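Local structure of glyoxylate reductase (Paecilomyces sp. J18, 3WNV) at residues Ser23-Leu28 against Ala314-Glu319; Ala103-Pro108 against Leu308-Ser313; Gln4-Ile9 against Ala17-Leu22; Ile82-Asn85 against Asn91-Val94. The protein probably reduces glyoxylate to glycolate with a nicotinamide cofactor, as a fungal member of the D-isomer-specific 2-hydroxyacid dehydrogenase family. All coordinates share one frame; numbering follows the deposited sequence.

All four contacts belong to one parallel five-stranded sheet of order 2-1-3-4-5 and its coverings, illustrating how a domain is assembled from chain ends far apart in sequence. Contacts 1 and 2 are made by helix 297-317, which returns near the C-terminus to pack on the domain begun at the N-terminus; their centres lie about 12 Å apart. Contact 3 is local, about 8 Å centre to centre from contact 1, and joined to it by the backbone hydrogen bond from Ala6 N to Thr27 O, 2.9 Å. Contact 4 adjoins contact 2 through neighbouring strands, His84 N meeting Ser105 O at 3.0 Å. A bound sulfate lies about 5 Å from the His84 side chain.

Contact 1: residues Ser23-Leu28 against Ala314-Glu319; sequences SSLVTL and AIEKGE
The flat group of this interface is the carboxylate of Glu316, and Leu25 meets it obliquely, from a direction tilted out of its plane, with CD1 at 3.6 Å from Glu316 OE2. Methyl CD1 also rests on the aliphatic part of the same chain, 3.7 Å from Glu316 CG, and the two side chains cross at about a right angle. The polar work of OE2 is done elsewhere: it forms a salt bridge with Arg312 one turn back along the helix, which leaves Leu25 to pack beside a charge that already has its mate. Here the end of helix 297-317 comes back to the first part of the chain, covering the turn that leads into edge strand 27-31 of a flavodoxin-like domain built from both ends of the sequence. Deeper in, Val26 and Ile315 reach toward each other tip to tip. Ile315 CG2 sits anti to the backbone N, a placing that brings it against both Leu25 CB and Val26 CG1, each 3.9 Å from it. Ile315 CD1 spans both branches of Val26, at 4.0 Å from Val26 CG2.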
loop_
_atom_site.group_PDB
_atom_site.type_symbol
_atom_site.label_atom_id
_atom_site.label_comp_id
_atom_site.label_asym_id
_atom_site.label_seq_id
_atom_site.Cartn_x
_atom_site.Cartn_y
_atom_site.Cartn_z
ATOM N N SER A 23 -29.458 -2.437 1.451
ATOM C CA SER A 23 -30.523 -3.397 1.147
ATOM C C SER A 23 -31.788 -2.732 0.649
ATOM O O SER A 23 -32.647 -3.388 0.061
ATOM C CB SER A 23 -30.809 -4.283 2.349
ATOM O OG SER A 23 -31.575 -3.595 3.308
ATOM N N SER A 24 -31.915 -1.426 0.870
ATOM C CA SER A 24 -33.046 -0.704 0.299
ATOM C C SER A 24 -32.921 -0.580 -1.221
ATOM O O SER A 24 -33.909 -0.351 -1.903
ATOM C CB SER A 24 -33.170 0.684 0.926
ATOM O OG SER A 24 -32.134 1.522 0.451
ATOM N N LEU A 25 -31.702 -0.729 -1.735
ATOM C CA LEU A 25 -31.439 -0.622 -3.167
ATOM C C LEU A 25 -31.240 -1.964 -3.853
ATOM O O LEU A 25 -31.630 -2.121 -4.998
ATOM C CB LEU A 25 -30.170 0.214 -3.416
ATOM C CG LEU A 25 -30.099 1.579 -2.734
ATOM C CD1 LEU A 25 -28.735 2.251 -2.929
ATOM C CD2 LEU A 25 -31.198 2.476 -3.228
ATOM N N VAL A 26 -30.567 -2.913 -3.192
ATOM C CA VAL A 26 -30.199 -4.155 -3.879
ATOM C C VAL A 26 -30.260 -5.325 -2.901
ATOM O O VAL A 26 -30.265 -5.124 -1.699
ATOM C CB VAL A 26 -28.725 -4.091 -4.412
ATOM C CG1 VAL A 26 -28.611 -3.179 -5.632
ATOM C CG2 VAL A 26 -27.760 -3.663 -3.292
ATOM N N THR A 27 -30.261 -6.538 -3.439
ATOM C CA THR A 27 -30.140 -7.774 -2.655
ATOM C C THR A 27 -28.701 -7.910 -2.185
ATOM O O THR A 27 -27.772 -7.894 -3.005
ATOM C CB THR A 27 -30.445 -8.983 -3.547
ATOM O OG1 THR A 27 -31.798 -8.919 -4.005
ATOM C CG2 THR A 27 -30.171 -10.306 -2.810
ATOM N N LEU A 28 -28.476 -8.012 -0.870
ATOM C CA LEU A 28 -27.098 -8.125 -0.389
ATOM C C LEU A 28 -26.719 -9.600 -0.291
ATOM O O LEU A 28 -27.462 -10.399 0.280
ATOM C CB LEU A 28 -26.929 -7.420 0.982
ATOM C CG LEU A 28 -27.354 -5.944 1.027
ATOM C CD1 LEU A 28 -27.256 -5.376 2.466
ATOM C CD2 LEU A 28 -26.543 -5.065 0.051
ATOM N N ALA A 314 -22.519 4.008 -7.468
ATOM C CA ALA A 314 -22.587 3.141 -8.650
ATOM C C ALA A 314 -24.013 2.646 -8.883
ATOM O O ALA A 314 -24.564 2.748 -9.987
ATOM C CB ALA A 314 -21.650 1.985 -8.491
ATOM N N ILE A 315 -24.606 2.117 -7.825
ATOM C CA ILE A 315 -25.986 1.638 -7.851
ATOM C C ILE A 315 -26.996 2.746 -8.157
ATOM O O ILE A 315 -27.863 2.567 -8.995
ATOM C CB ILE A 315 -26.331 0.917 -6.516
ATOM C CG1 ILE A 315 -25.441 -0.323 -6.352
ATOM C CG2 ILE A 315 -27.831 0.520 -6.481
ATOM C CD1 ILE A 315 -25.399 -0.829 -4.931
ATOM N N GLU A 316 -26.897 3.886 -7.478
ATOM C CA GLU A 316 -27.930 4.918 -7.609
ATOM C C GLU A 316 -27.781 5.743 -8.888
ATOM O O GLU A 316 -28.771 6.065 -9.542
ATOM C CB GLU A 316 -27.920 5.868 -6.393
ATOM C CG GLU A 316 -28.416 5.260 -5.077
ATOM C CD GLU A 316 -28.260 6.201 -3.876
ATOM O OE1 GLU A 316 -27.568 7.248 -3.979
ATOM O OE2 GLU A 316 -28.819 5.882 -2.802
ATOM N N LYS A 317 -26.541 6.065 -9.235
ATOM C CA LYS A 317 -26.233 7.031 -10.289
ATOM C C LYS A 317 -25.449 6.420 -11.448
ATOM O O LYS A 317 -25.361 7.014 -12.516
ATOM C CB LYS A 317 -25.469 8.224 -9.674
ATOM C CG LYS A 317 -26.341 9.018 -8.677
ATOM C CD LYS A 317 -25.611 10.174 -8.007
ATOM C CE LYS A 317 -26.530 10.860 -6.986
ATOM N NZ LYS A 317 -25.781 11.725 -6.028
ATOM N N GLY A 318 -24.868 5.237 -11.255
ATOM C CA GLY A 318 -24.124 4.618 -12.345
ATOM C C GLY A 318 -22.787 5.299 -12.536
ATOM O O GLY A 318 -22.248 5.387 -13.652
ATOM N N GLU A 319 -22.235 5.787 -11.439
ATOM C CA GLU A 319 -20.893 6.345 -11.486
ATOM C C GLU A 319 -20.134 6.128 -10.180
ATOM O O GLU A 319 -20.724 6.010 -9.113
ATOM C CB GLU A 319 -20.929 7.824 -11.887
ATOM C CG GLU A 319 -21.552 8.738 -10.863
ATOM C CD GLU A 319 -22.445 9.775 -11.502
ATOM O OE1 GLU A 319 -22.964 9.501 -12.607
ATOM O OE2 GLU A 319 -22.644 10.850 -10.893
#

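Contact 2: residues Ala103-Pro108 against Leu308-Ser313; sequences AISSTP and LNNLRS
Two acceptors grip Asn310 ND2 where its amide packs against Ser105: Leu306 O, one turn back in the helix, and Thr322 OG1 from the C-terminal tail. The other end of the amide is occupied too, since Asn310 OD1 takes a hydrogen bond from Leu321 N. With its polar atoms engaged in this way, the group offers Ser105 one of its faces. Ser105 OG stands almost straight above the amide carbon, 3.4 Å from Asn310 CG, while Ser105 CB lies 3.4 Å from Asn310 OD1 over the same face. A chi1 of 69° sets the hydroxyl between the backbone N and the carbonyl carbon of Ser105, turned to the helix. The pair joins helix 297-317 to strand 103-105, the outermost strand on this side of the sheet. Thr322 OG1 also bonds to Ser106 O, thereby linking the amide to a carbonyl that lies 4.2 Å from Asn310 ND2. A leucine in place of Asn310 would probably leave Leu306 O, Leu321 N and Thr322 OG1 without this shared partner and loosen the tail from the helix. Serine and asparagine thus meet as surfaces, the amide's bonds being spent on helix and tail and its rotation fixed by them.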
loop_
_atom_site.group_PDB
_atom_site.type_symbol
_atom_site.label_atom_id
_atom_site.label_comp_id
_atom_site.label_asym_id
_atom_site.label_seq_id
_atom_site.Cartn_x
_atom_site.Cartn_y
_atom_site.Cartn_z
ATOM N N ALA A 103 -16.109 -1.352 -14.080
ATOM C CA ALA A 103 -15.429 -0.165 -13.548
ATOM C C ALA A 103 -14.922 -0.477 -12.160
ATOM O O ALA A 103 -15.620 -1.149 -11.393
ATOM C CB ALA A 103 -16.376 1.026 -13.521
ATOM N N ILE A 104 -13.710 -0.010 -11.831
ATOM C CA ILE A 104 -13.086 -0.306 -10.551
ATOM C C ILE A 104 -12.839 0.988 -9.789
ATOM O O ILE A 104 -12.372 1.970 -10.369
ATOM C CB ILE A 104 -11.688 -0.925 -10.775
ATOM C CG1 ILE A 104 -11.782 -2.104 -11.751
ATOM C CG2 ILE A 104 -11.042 -1.331 -9.466
ATOM C CD1 ILE A 104 -12.268 -3.386 -11.132
ATOM N N SER A 105 -13.163 0.998 -8.498
ATOM C CA SER A 105 -12.755 2.087 -7.618
ATOM C C SER A 105 -11.809 1.588 -6.543
ATOM O O SER A 105 -11.773 0.391 -6.230
ATOM C CB SER A 105 -14.004 2.779 -7.016
ATOM O OG SER A 105 -14.657 1.927 -6.107
ATOM N N SER A 106 -10.973 2.479 -5.986
ATOM C CA SER A 106 -10.070 2.095 -4.899
ATOM C C SER A 106 -10.287 3.126 -3.817
ATOM O O SER A 106 -11.273 3.886 -3.894
ATOM C CB SER A 106 -8.594 2.147 -5.352
ATOM O OG SER A 106 -8.393 3.387 -6.009
ATOM N N THR A 107 -9.389 3.165 -2.840
ATOM C CA THR A 107 -9.495 4.140 -1.742
ATOM C C THR A 107 -8.224 4.985 -1.608
ATOM O O THR A 107 -7.438 4.739 -0.689
ATOM C CB THR A 107 -9.759 3.472 -0.403
ATOM O OG1 THR A 107 -8.681 2.573 -0.067
ATOM C CG2 THR A 107 -11.077 2.693 -0.449
ATOM N N PRO A 108 -8.141 6.051 -2.436
ATOM C CA PRO A 108 -7.053 7.058 -2.473
ATOM C C PRO A 108 -7.335 8.349 -1.674
ATOM O O PRO A 108 -8.384 8.868 -1.744
ATOM C CB PRO A 108 -7.053 7.463 -3.942
ATOM C CG PRO A 108 -8.514 7.450 -4.268
ATOM C CD PRO A 108 -8.973 6.141 -3.648
ATOM N N LEU A 308 -18.002 2.005 0.370
ATOM C CA LEU A 308 -19.442 1.827 0.401
ATOM C C LEU A 308 -20.113 3.013 -0.281
ATOM O O LEU A 308 -21.166 2.862 -0.878
ATOM C CB LEU A 308 -19.942 1.591 1.833
ATOM C CG LEU A 308 -19.526 0.197 2.359
ATOM C CD1 LEU A 308 -19.657 0.119 3.885
ATOM C CD2 LEU A 308 -20.334 -0.925 1.702
ATOM N N ASN A 309 -19.491 4.194 -0.190
ATOM C CA ASN A 309 -20.010 5.362 -0.897
ATOM C C ASN A 309 -19.845 5.250 -2.411
ATOM O O ASN A 309 -20.715 5.690 -3.165
ATOM C CB ASN A 309 -19.382 6.650 -0.343
ATOM C CG ASN A 309 -19.999 7.064 0.978
ATOM O OD1 ASN A 309 -21.173 6.833 1.198
ATOM N ND2 ASN A 309 -19.202 7.646 1.872
ATOM N N ASN A 310 -18.716 4.691 -2.850
ATOM C CA ASN A 310 -18.554 4.320 -4.252
ATOM C C ASN A 310 -19.640 3.349 -4.705
ATOM O O ASN A 310 -20.249 3.554 -5.733
ATOM C CB ASN A 310 -17.191 3.686 -4.499
ATOM C CG ASN A 310 -16.133 4.707 -4.818
ATOM O OD1 ASN A 310 -16.075 5.216 -5.953
ATOM N ND2 ASN A 310 -15.284 5.021 -3.834
ATOM N N LEU A 311 -19.867 2.284 -3.937
ATOM C CA LEU A 311 -20.946 1.347 -4.246
ATOM C C LEU A 311 -22.315 1.993 -4.382
ATOM O O LEU A 311 -23.071 1.715 -5.310
ATOM C CB LEU A 311 -21.023 0.270 -3.169
ATOM C CG LEU A 311 -19.966 -0.787 -3.315
ATOM C CD1 LEU A 311 -19.792 -1.580 -2.016
ATOM C CD2 LEU A 311 -20.353 -1.676 -4.472
ATOM N N ARG A 312 -22.656 2.834 -3.429
ATOM C CA ARG A 312 -23.955 3.477 -3.433
ATOM C C ARG A 312 -24.090 4.390 -4.654
ATOM O O ARG A 312 -25.133 4.403 -5.324
ATOM C CB ARG A 312 -24.163 4.256 -2.126
ATOM C CG ARG A 312 -25.476 5.015 -2.105
ATOM C CD ARG A 312 -25.640 5.754 -0.789
ATOM N NE ARG A 312 -25.925 4.843 0.324
ATOM C CZ ARG A 312 -27.149 4.384 0.600
ATOM N NH1 ARG A 312 -28.169 4.742 -0.168
ATOM N NH2 ARG A 312 -27.361 3.569 1.632
ATOM N N SER A 313 -23.023 5.112 -4.970
ATOM C CA SER A 313 -23.025 5.976 -6.152
ATOM C C SER A 313 -23.194 5.146 -7.420
ATOM O O SER A 313 -23.934 5.519 -8.333
ATOM C CB SER A 313 -21.707 6.750 -6.223
ATOM O OG SER A 313 -21.745 7.701 -7.277
#

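Contact 3: residues Gln4-Ile9 against Ala17-Leu22; sequences QAALLI and AEWEAL
Chi1 of 166° swings the indole of Trp19 away from its own backbone N and out toward the strand, and chi2 of -103° turns the ring so that Leu8 CB comes to lie over one face. The approach is a CH-pi contact, with Leu8 CB 4.0 Å from the centroid of the six-membered ring and displaced toward its rim. Its closest ring atom is Trp19 CZ2, at 3.6 Å. Ala6 adds two touches at the far end of the indole: its carbonyl O stands at the ring edge near the plane, 3.8 Å from Trp19 CH2, and its CB lies 4.0 Å from that same carbon. These residues fill the first half of the beta-alpha-beta crossover made by strand 5-9, helix 16-21 and strand 27-31, the opening unit of the parallel sheet. The axes of strand 5-9 and of helix residues 17-21 run at 154° and come no closer than 11.3 Å, a separation that the large indole bridges. An alanine at Trp19 would probably open a gap between helix and strand, leaving Leu8 CB without its aromatic cover. Leu28 and Glu30 of the following strand touch the indole as well, and Leu308 of helix 297-317 packs on Trp19 from the C-terminal end of the chain.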
loop_
_atom_site.group_PDB
_atom_site.type_symbol
_atom_site.label_atom_id
_atom_site.label_comp_id
_atom_site.label_asym_id
_atom_site.label_seq_id
_atom_site.Cartn_x
_atom_site.Cartn_y
_atom_site.Cartn_z
ATOM N N GLN A 4 -31.286 -6.534 -9.054
ATOM C CA GLN A 4 -29.877 -6.237 -8.839
ATOM C C GLN A 4 -29.383 -6.661 -7.471
ATOM O O GLN A 4 -30.064 -6.532 -6.518
ATOM C CB GLN A 4 -29.612 -4.772 -8.983
ATOM C CG GLN A 4 -30.104 -4.170 -10.241
ATOM C CD GLN A 4 -29.647 -2.785 -10.450
ATOM O OE1 GLN A 4 -29.385 -2.066 -9.541
ATOM N NE2 GLN A 4 -29.543 -2.413 -11.683
ATOM N N ALA A 5 -28.174 -7.156 -7.436
ATOM C CA ALA A 5 -27.544 -7.595 -6.187
ATOM C C ALA A 5 -26.149 -7.002 -6.019
ATOM O O ALA A 5 -25.470 -6.679 -7.012
ATOM C CB ALA A 5 -27.507 -9.112 -6.115
ATOM N N ALA A 6 -25.713 -6.867 -4.771
ATOM C CA ALA A 6 -24.318 -6.554 -4.483
ATOM C C ALA A 6 -23.672 -7.718 -3.710
ATOM O O ALA A 6 -24.310 -8.331 -2.860
ATOM C CB ALA A 6 -24.190 -5.274 -3.680
ATOM N N LEU A 7 -22.409 -8.012 -3.994
ATOM C CA LEU A 7 -21.756 -9.149 -3.359
ATOM C C LEU A 7 -20.554 -8.681 -2.555
ATOM O O LEU A 7 -19.672 -7.976 -3.071
ATOM C CB LEU A 7 -21.307 -10.151 -4.423
ATOM C CG LEU A 7 -20.400 -11.274 -3.919
ATOM C CD1 LEU A 7 -21.170 -12.179 -2.966
ATOM C CD2 LEU A 7 -19.871 -12.098 -5.130
ATOM N N LEU A 8 -20.510 -9.075 -1.289
ATOM C CA LEU A 8 -19.398 -8.683 -0.415
ATOM C C LEU A 8 -18.400 -9.847 -0.346
ATOM O O LEU A 8 -18.790 -10.959 0.021
ATOM C CB LEU A 8 -19.955 -8.450 0.993
ATOM C CG LEU A 8 -18.868 -8.416 2.105
ATOM C CD1 LEU A 8 -17.740 -7.393 1.873
ATOM C CD2 LEU A 8 -19.498 -8.169 3.508
ATOM N N ILE A 9 -17.143 -9.608 -0.723
ATOM C CA ILE A 9 -16.104 -10.629 -0.598
ATOM C C ILE A 9 -15.334 -10.332 0.681
ATOM O O ILE A 9 -14.804 -9.242 0.839
ATOM C CB ILE A 9 -15.038 -10.569 -1.728
ATOM C CG1 ILE A 9 -15.672 -10.526 -3.139
ATOM C CG2 ILE A 9 -14.089 -11.783 -1.592
ATOM C CD1 ILE A 9 -16.498 -11.715 -3.500
ATOM N N ALA A 17 -23.178 -1.300 9.363
ATOM C CA ALA A 17 -24.452 -0.574 9.256
ATOM C C ALA A 17 -24.671 0.026 7.879
ATOM O O ALA A 17 -25.779 -0.027 7.343
ATOM C CB ALA A 17 -24.524 0.507 10.290
ATOM N N GLU A 18 -23.602 0.576 7.316
ATOM C CA GLU A 18 -23.645 1.228 6.006
ATOM C C GLU A 18 -23.833 0.190 4.907
ATOM O O GLU A 18 -24.496 0.465 3.906
ATOM C CB GLU A 18 -22.376 2.063 5.778
ATOM C CG GLU A 18 -22.347 3.402 6.582
ATOM C CD GLU A 18 -21.996 3.264 8.067
ATOM O OE1 GLU A 18 -21.616 2.160 8.529
ATOM O OE2 GLU A 18 -22.079 4.290 8.793
ATOM N N TRP A 19 -23.232 -0.997 5.071
ATOM C CA TRP A 19 -23.463 -2.095 4.135
ATOM C C TRP A 19 -24.927 -2.528 4.210
ATOM O O TRP A 19 -25.603 -2.561 3.190
ATOM C CB TRP A 19 -22.510 -3.283 4.414
ATOM C CG TRP A 19 -22.906 -4.586 3.723
ATOM C CD1 TRP A 19 -23.501 -5.666 4.308
ATOM C CD2 TRP A 19 -22.714 -4.946 2.345
ATOM N NE1 TRP A 19 -23.702 -6.651 3.398
ATOM C CE2 TRP A 19 -23.232 -6.243 2.178
ATOM C CE3 TRP A 19 -22.174 -4.283 1.236
ATOM C CZ2 TRP A 19 -23.211 -6.922 0.943
ATOM C CZ3 TRP A 19 -22.157 -4.941 0.010
ATOM C CH2 TRP A 19 -22.673 -6.252 -0.129
ATOM N N GLU A 20 -25.430 -2.822 5.409
ATOM C CA GLU A 20 -26.817 -3.283 5.540
ATOM C C GLU A 20 -27.799 -2.272 4.974
ATOM O O GLU A 20 -28.834 -2.639 4.419
ATOM C CB GLU A 20 -27.154 -3.560 6.997
ATOM C CG GLU A 20 -26.245 -4.604 7.631
ATOM C CD GLU A 20 -26.533 -6.032 7.185
ATOM O OE1 GLU A 20 -27.427 -6.265 6.328
ATOM O OE2 GLU A 20 -25.856 -6.937 7.726
ATOM N N ALA A 21 -27.469 -0.994 5.108
ATOM C CA ALA A 21 -28.334 0.057 4.583
ATOM C C ALA A 21 -28.576 -0.043 3.067
ATOM O O ALA A 21 -29.604 0.389 2.576
ATOM C CB ALA A 21 -27.775 1.407 4.952
ATOM N N LEU A 22 -27.635 -0.613 2.324
ATOM C CA LEU A 22 -27.807 -0.760 0.867
ATOM C C LEU A 22 -28.896 -1.733 0.476
ATOM O O LEU A 22 -29.235 -1.847 -0.703
ATOM C CB LEU A 22 -26.493 -1.206 0.198
ATOM C CG LEU A 22 -25.299 -0.264 0.361
ATOM C CD1 LEU A 22 -24.016 -0.983 -0.076
ATOM C CD2 LEU A 22 -25.487 1.014 -0.454
#

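Contact 4: residues Ile82-Asn85 against Asn91-Val94; sequences ICHN and NIDV
A buried van der Waals contact holds strand 81-85 against the loop that follows it, the CD1 methyl of Ile92 resting against His84 and approaching Ile82. The loop leads from the sheet of a flavodoxin-like alpha/beta domain into helix 94-99, whose N-cap is Asp93: its OD1 caps Ala96 N. In related 2-hydroxyacid dehydrogenases the glycine-rich turn after this strand lies close to the substrate, so the packing described here probably lies just behind the pocket; a sulfate, probably from the crystallisation liquor, sits about 5 Å from the His84 side chain. His84 has its CG anti to the backbone N, chi1 173°, which carries the imidazole off the strand and toward the loop. There NE2 is hydrogen-bonded to Gly88 O, a bond that helps to fix the rotation of the ring. The side chains of His84 and Ile92 slide past each other in opposite directions, and Ile92 CD1 lies 3.8 Å from both His84 CB and His84 ND1. Asn91 comes obliquely to the same side of the ring, nearer its CE1 end, with OD1 3.6 Å from His84 CE1 and the amide plane turned 71° from that of the imidazole. Its amide is held by strand 51-57 and the loop beyond, OD1 by Arg56 and ND2 by Asn58. Deeper toward the sheet, the CD1 methyl of Ile92 also approaches Ile82, reaching 4.5 Å from Ile82 CG2.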
loop_
_atom_site.group_PDB
_atom_site.type_symbol
_atom_site.label_atom_id
_atom_site.label_comp_id
_atom_site.label_asym_id
_atom_site.label_seq_id
_atom_site.Cartn_x
_atom_site.Cartn_y
_atom_site.Cartn_z
ATOM N N ILE A 82 -16.509 -3.062 -9.428
ATOM C CA ILE A 82 -15.822 -3.689 -8.322
ATOM C C ILE A 82 -15.281 -2.563 -7.509
ATOM O O ILE A 82 -14.501 -1.732 -8.003
ATOM C CB ILE A 82 -14.643 -4.552 -8.776
ATOM C CG1 ILE A 82 -15.154 -5.737 -9.565
ATOM C CG2 ILE A 82 -13.826 -5.077 -7.553
ATOM C CD1 ILE A 82 -13.983 -6.438 -10.306
ATOM N N CYS A 83 -15.723 -2.499 -6.265
ATOM C CA CYS A 83 -15.328 -1.440 -5.368
ATOM C C CYS A 83 -14.377 -2.023 -4.357
ATOM O O CYS A 83 -14.746 -2.847 -3.526
ATOM C CB CYS A 83 -16.576 -0.815 -4.725
ATOM S SG CYS A 83 -17.689 -0.073 -6.007
ATOM N N HIS A 84 -13.114 -1.603 -4.455
ATOM C CA HIS A 84 -12.001 -2.196 -3.750
ATOM C C HIS A 84 -11.536 -1.358 -2.559
ATOM O O HIS A 84 -11.363 -0.133 -2.657
ATOM C CB HIS A 84 -10.834 -2.355 -4.766
ATOM C CG HIS A 84 -9.536 -2.820 -4.148
ATOM N ND1 HIS A 84 -9.289 -4.142 -3.829
ATOM C CD2 HIS A 84 -8.433 -2.125 -3.783
ATOM C CE1 HIS A 84 -8.056 -4.240 -3.331
ATOM N NE2 HIS A 84 -7.530 -3.029 -3.276
ATOM N N ASN A 85 -11.343 -2.027 -1.432
ATOM C CA ASN A 85 -10.847 -1.393 -0.218
ATOM C C ASN A 85 -9.330 -1.480 -0.242
ATOM O O ASN A 85 -8.724 -2.547 -0.048
ATOM C CB ASN A 85 -11.433 -2.074 1.011
ATOM C CG ASN A 85 -11.016 -1.386 2.285
ATOM O OD1 ASN A 85 -9.993 -0.710 2.311
ATOM N ND2 ASN A 85 -11.791 -1.547 3.338
ATOM N N ASN A 91 -3.656 -6.479 -6.954
ATOM C CA ASN A 91 -4.318 -7.803 -7.061
ATOM C C ASN A 91 -5.612 -7.792 -7.917
ATOM O O ASN A 91 -6.390 -8.762 -7.950
ATOM C CB ASN A 91 -4.592 -8.377 -5.674
ATOM C CG ASN A 91 -5.242 -7.377 -4.773
ATOM O OD1 ASN A 91 -5.965 -6.465 -5.243
ATOM N ND2 ASN A 91 -4.948 -7.477 -3.482
ATOM N N ILE A 92 -5.845 -6.688 -8.622
ATOM C CA ILE A 92 -6.901 -6.655 -9.636
ATOM C C ILE A 92 -6.267 -6.375 -11.005
ATOM O O ILE A 92 -5.463 -5.443 -11.143
ATOM C CB ILE A 92 -7.879 -5.533 -9.365
ATOM C CG1 ILE A 92 -8.416 -5.639 -7.947
ATOM C CG2 ILE A 92 -9.006 -5.517 -10.423
ATOM C CD1 ILE A 92 -9.395 -4.518 -7.588
ATOM N N ASP A 93 -6.631 -7.164 -12.013
ATOM C CA ASP A 93 -6.174 -6.902 -13.367
ATOM C C ASP A 93 -7.106 -5.884 -13.986
ATOM O O ASP A 93 -8.147 -6.225 -14.573
ATOM C CB ASP A 93 -6.214 -8.196 -14.154
ATOM C CG ASP A 93 -5.616 -8.058 -15.544
ATOM O OD1 ASP A 93 -5.679 -6.949 -16.154
ATOM O OD2 ASP A 93 -5.096 -9.080 -16.030
ATOM N N VAL A 94 -6.745 -4.618 -13.853
ATOM C CA VAL A 94 -7.588 -3.540 -14.346
ATOM C C VAL A 94 -7.944 -3.600 -15.844
ATOM O O VAL A 94 -9.087 -3.391 -16.217
ATOM C CB VAL A 94 -7.013 -2.166 -13.953
ATOM C CG1 VAL A 94 -7.872 -1.045 -14.544
ATOM C CG2 VAL A 94 -6.892 -2.054 -12.407
#